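Local coordinates for regulatory protein recX (Lactobacillus salivarius, PDB 3E3V), which probably modulates the activity of the recombinase RecA, at residues 15-20 against 53-58. Numbering follows the deposited sequence.
Sequences DDISKG and SEIINK
Ile17 and Gly20 on one side and Ile55 and Glu54 on the other make a small, largely apolar helix-helix contact near the N-terminal end of the modelled chain. It packs helix 49-61, in the first of the three three-helix domains carried by this piece of RecX, against the start of helix 14-29. The two segments run in broadly the same direction, with axes 10.2 Å apart and inclined at 45°. The backbones come nearest at Gly20 and Ile55, whose CA atoms are 7.1 Å apart. Ile55 reaches across with its longer branch. Its CG1 lies anti to its carbonyl carbon (chi1 -61°), and the chain then runs on extended; this carries the CD1 methyl to the backbone of the other helix. There Ile55 CD1 rests 3.6 Å from Gly20 CA. It also touches the carbonyl oxygen of Ile17, with Ile17 O to Ile55 CD1 at 3.8 Å. The lack of a side chain at Gly20 makes this approach possible, since a CB there would clash with the methyl. Ile17 packs from the opposite helix, its CG2 lying 4.2 Å from Ile55 CG1. Both of its methyls also meet the carboxylate of Glu54, an extended side chain that crosses Ile17 at about a right angle. Ile17 CD1 is 3.7 Å from Glu54 OE1, and Ile17 CG2 is equally near Glu54 OE2. These are van der Waals touches at the exposed margin of the contact. An alanine at Ile17 would lack everything beyond CB, including the CG2 and CD1 methyls, and would probably leave Ile55 CG1 less covered and the Glu54 carboxylate freer to turn. Further along helix 14-29, Tyr21 extends the packing around Ile55. Ile17 also touches Tyr51, one turn before Ile55 on helix 49-61, while Ile56 packs on helix 35-39.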
ATOM      1  N   ASP A  15       6.020  35.824  -2.823  1.00 57.55           N
ATOM      2  CA  ASP A  15       4.663  35.388  -3.128  1.00 57.81           C
ATOM      3  C   ASP A  15       4.736  34.000  -3.745  1.00 57.37           C
ATOM      4  O   ASP A  15       3.717  33.343  -3.958  1.00 57.41           O
ATOM      5  CB  ASP A  15       4.003  36.345  -4.116  1.00 59.27           C
ATOM      6  CG  ASP A  15       4.628  36.276  -5.491  1.00 61.65           C
ATOM      7  OD1 ASP A  15       5.808  36.674  -5.638  1.00 62.72           O
ATOM      8  OD2 ASP A  15       3.941  35.815  -6.431  1.00 63.06           O
ATOM      9  N   ASP A  16       5.959  33.565  -4.027  1.00 56.36           N
ATOM     10  CA  ASP A  16       6.206  32.260  -4.624  1.00 54.75           C
ATOM     11  C   ASP A  16       6.005  31.195  -3.553  1.00 52.63           C
ATOM     12  O   ASP A  16       5.255  30.243  -3.735  1.00 51.70           O
ATOM     13  CB  ASP A  16       7.643  32.193  -5.144  1.00 58.42           C
ATOM     14  CG  ASP A  16       7.805  31.208  -6.286  1.00 61.10           C
ATOM     15  OD1 ASP A  16       8.957  30.808  -6.571  1.00 63.08           O
ATOM     16  OD2 ASP A  16       6.781  30.848  -6.908  1.00 62.23           O
ATOM     17  N   ILE A  17       6.696  31.367  -2.432  1.00 49.78           N
ATOM     18  CA  ILE A  17       6.607  30.440  -1.316  1.00 47.88           C
ATOM     19  C   ILE A  17       5.166  30.419  -0.796  1.00 46.06           C
ATOM     20  O   ILE A  17       4.666  29.394  -0.328  1.00 45.60           O
ATOM     21  CB  ILE A  17       7.581  30.874  -0.194  1.00 48.45           C
ATOM     22  CG1 ILE A  17       9.000  30.968  -0.766  1.00 49.08           C
ATOM     23  CG2 ILE A  17       7.550  29.887   0.953  1.00 48.28           C
ATOM     24  CD1 ILE A  17      10.028  31.539   0.189  1.00 49.90           C
ATOM     25  N   SER A  18       4.497  31.560  -0.907  1.00 43.38           N
ATOM     26  CA  SER A  18       3.122  31.702  -0.460  1.00 40.43           C
ATOM     27  C   SER A  18       2.173  30.871  -1.311  1.00 39.83           C
ATOM     28  O   SER A  18       1.335  30.134  -0.790  1.00 36.93           O
ATOM     29  CB  SER A  18       2.710  33.171  -0.518  1.00 40.50           C
ATOM     30  OG  SER A  18       1.335  33.317  -0.229  1.00 40.44           O
ATOM     31  N   LYS A  19       2.290  31.006  -2.628  1.00 39.23           N
ATOM     32  CA  LYS A  19       1.435  30.238  -3.524  1.00 40.55           C
ATOM     33  C   LYS A  19       1.722  28.752  -3.309  1.00 38.35           C
ATOM     34  O   LYS A  19       0.835  27.912  -3.442  1.00 38.72           O
ATOM     35  CB  LYS A  19       1.702  30.621  -4.987  1.00 42.82           C
ATOM     36  CG  LYS A  19       1.413  32.089  -5.312  1.00 46.71           C
ATOM     37  CD  LYS A  19       1.690  32.413  -6.778  1.00 48.05           C
ATOM     38  CE  LYS A  19       0.455  32.207  -7.646  1.00 49.18           C
ATOM     39  NZ  LYS A  19      -0.625  33.181  -7.291  1.00 48.43           N
ATOM     40  N   GLY A  20       2.971  28.445  -2.973  1.00 36.57           N
ATOM     41  CA  GLY A  20       3.366  27.071  -2.733  1.00 35.37           C
ATOM     42  C   GLY A  20       2.698  26.485  -1.503  1.00 34.66           C
ATOM     43  O   GLY A  20       2.216  25.353  -1.542  1.00 37.04           O
ATOM     44  N   SER A  53      11.646  22.665  -1.125  1.00 40.78           N
ATOM     45  CA  SER A  53      12.283  22.079   0.038  1.00 39.35           C
ATOM     46  C   SER A  53      11.922  22.807   1.327  1.00 38.50           C
ATOM     47  O   SER A  53      11.755  22.180   2.376  1.00 37.75           O
ATOM     48  CB  SER A  53      13.796  22.095  -0.138  1.00 39.07           C
ATOM     49  OG  SER A  53      14.427  21.643   1.046  1.00 41.83           O
ATOM     50  N   GLU A  54      11.821  24.132   1.255  1.00 36.10           N
ATOM     51  CA  GLU A  54      11.477  24.923   2.432  1.00 35.63           C
ATOM     52  C   GLU A  54      10.046  24.587   2.848  1.00 31.54           C
ATOM     53  O   GLU A  54       9.760  24.362   4.023  1.00 31.86           O
ATOM     54  CB  GLU A  54      11.597  26.418   2.119  1.00 37.26           C
ATOM     55  CG  GLU A  54      11.395  27.335   3.320  1.00 41.43           C
ATOM     56  CD  GLU A  54      11.305  28.807   2.924  1.00 44.71           C
ATOM     57  OE1 GLU A  54      12.177  29.273   2.155  1.00 46.86           O
ATOM     58  OE2 GLU A  54      10.364  29.493   3.382  1.00 44.05           O
ATOM     59  N   ILE A  55       9.157  24.534   1.867  1.00 30.03           N
ATOM     60  CA  ILE A  55       7.747  24.218   2.095  1.00 29.05           C
ATOM     61  C   ILE A  55       7.566  22.805   2.646  1.00 27.77           C
ATOM     62  O   ILE A  55       6.843  22.596   3.620  1.00 26.03           O
ATOM     63  CB  ILE A  55       6.947  24.367   0.783  1.00 28.35           C
ATOM     64  CG1 ILE A  55       7.038  25.816   0.305  1.00 28.78           C
ATOM     65  CG2 ILE A  55       5.480  23.975   0.994  1.00 28.52           C
ATOM     66  CD1 ILE A  55       6.356  26.075  -1.020  1.00 29.67           C
ATOM     67  N   ILE A  56       8.248  21.839   2.035  1.00 28.11           N
ATOM     68  CA  ILE A  56       8.158  20.445   2.460  1.00 26.52           C
ATOM     69  C   ILE A  56       8.615  20.217   3.905  1.00 26.20           C
ATOM     70  O   ILE A  56       7.949  19.520   4.661  1.00 25.43           O
ATOM     71  CB  ILE A  56       8.985  19.516   1.526  1.00 27.14           C
ATOM     72  CG1 ILE A  56       8.412  19.557   0.104  1.00 23.63           C
ATOM     73  CG2 ILE A  56       8.981  18.079   2.067  1.00 25.46           C
ATOM     74  CD1 ILE A  56       6.980  19.080  -0.011  1.00 24.13           C
ATOM     75  N   ASN A  57       9.755  20.787   4.283  1.00 28.02           N
ATOM     76  CA  ASN A  57      10.260  20.629   5.643  1.00 28.77           C
ATOM     77  C   ASN A  57       9.304  21.224   6.664  1.00 26.87           C
ATOM     78  O   ASN A  57       9.105  20.668   7.744  1.00 30.67           O
ATOM     79  CB  ASN A  57      11.629  21.288   5.789  1.00 32.86           C
ATOM     80  CG  ASN A  57      12.715  20.510   5.088  1.00 37.38           C
ATOM     81  OD1 ASN A  57      12.853  19.303   5.285  1.00 38.81           O
ATOM     82  ND2 ASN A  57      13.494  21.195   4.258  1.00 39.78           N
ATOM     83  N   LYS A  58       8.734  22.370   6.326  1.00 25.88           N
ATOM     84  CA  LYS A  58       7.786  23.031   7.209  1.00 26.02           C
ATOM     85  C   LYS A  58       6.566  22.127   7.367  1.00 24.04           C
ATOM     86  O   LYS A  58       6.084  21.909   8.479  1.00 24.35           O
ATOM     87  CB  LYS A  58       7.373  24.385   6.620  1.00 27.91           C
ATOM     88  CG  LYS A  58       6.348  25.153   7.445  1.00 30.82           C
ATOM     89  CD  LYS A  58       6.783  25.294   8.885  1.00 33.43           C
ATOM     90  CE  LYS A  58       6.152  26.521   9.515  1.00 35.42           C
ATOM     91  NZ  LYS A  58       6.583  27.760   8.807  1.00 37.76           N
TER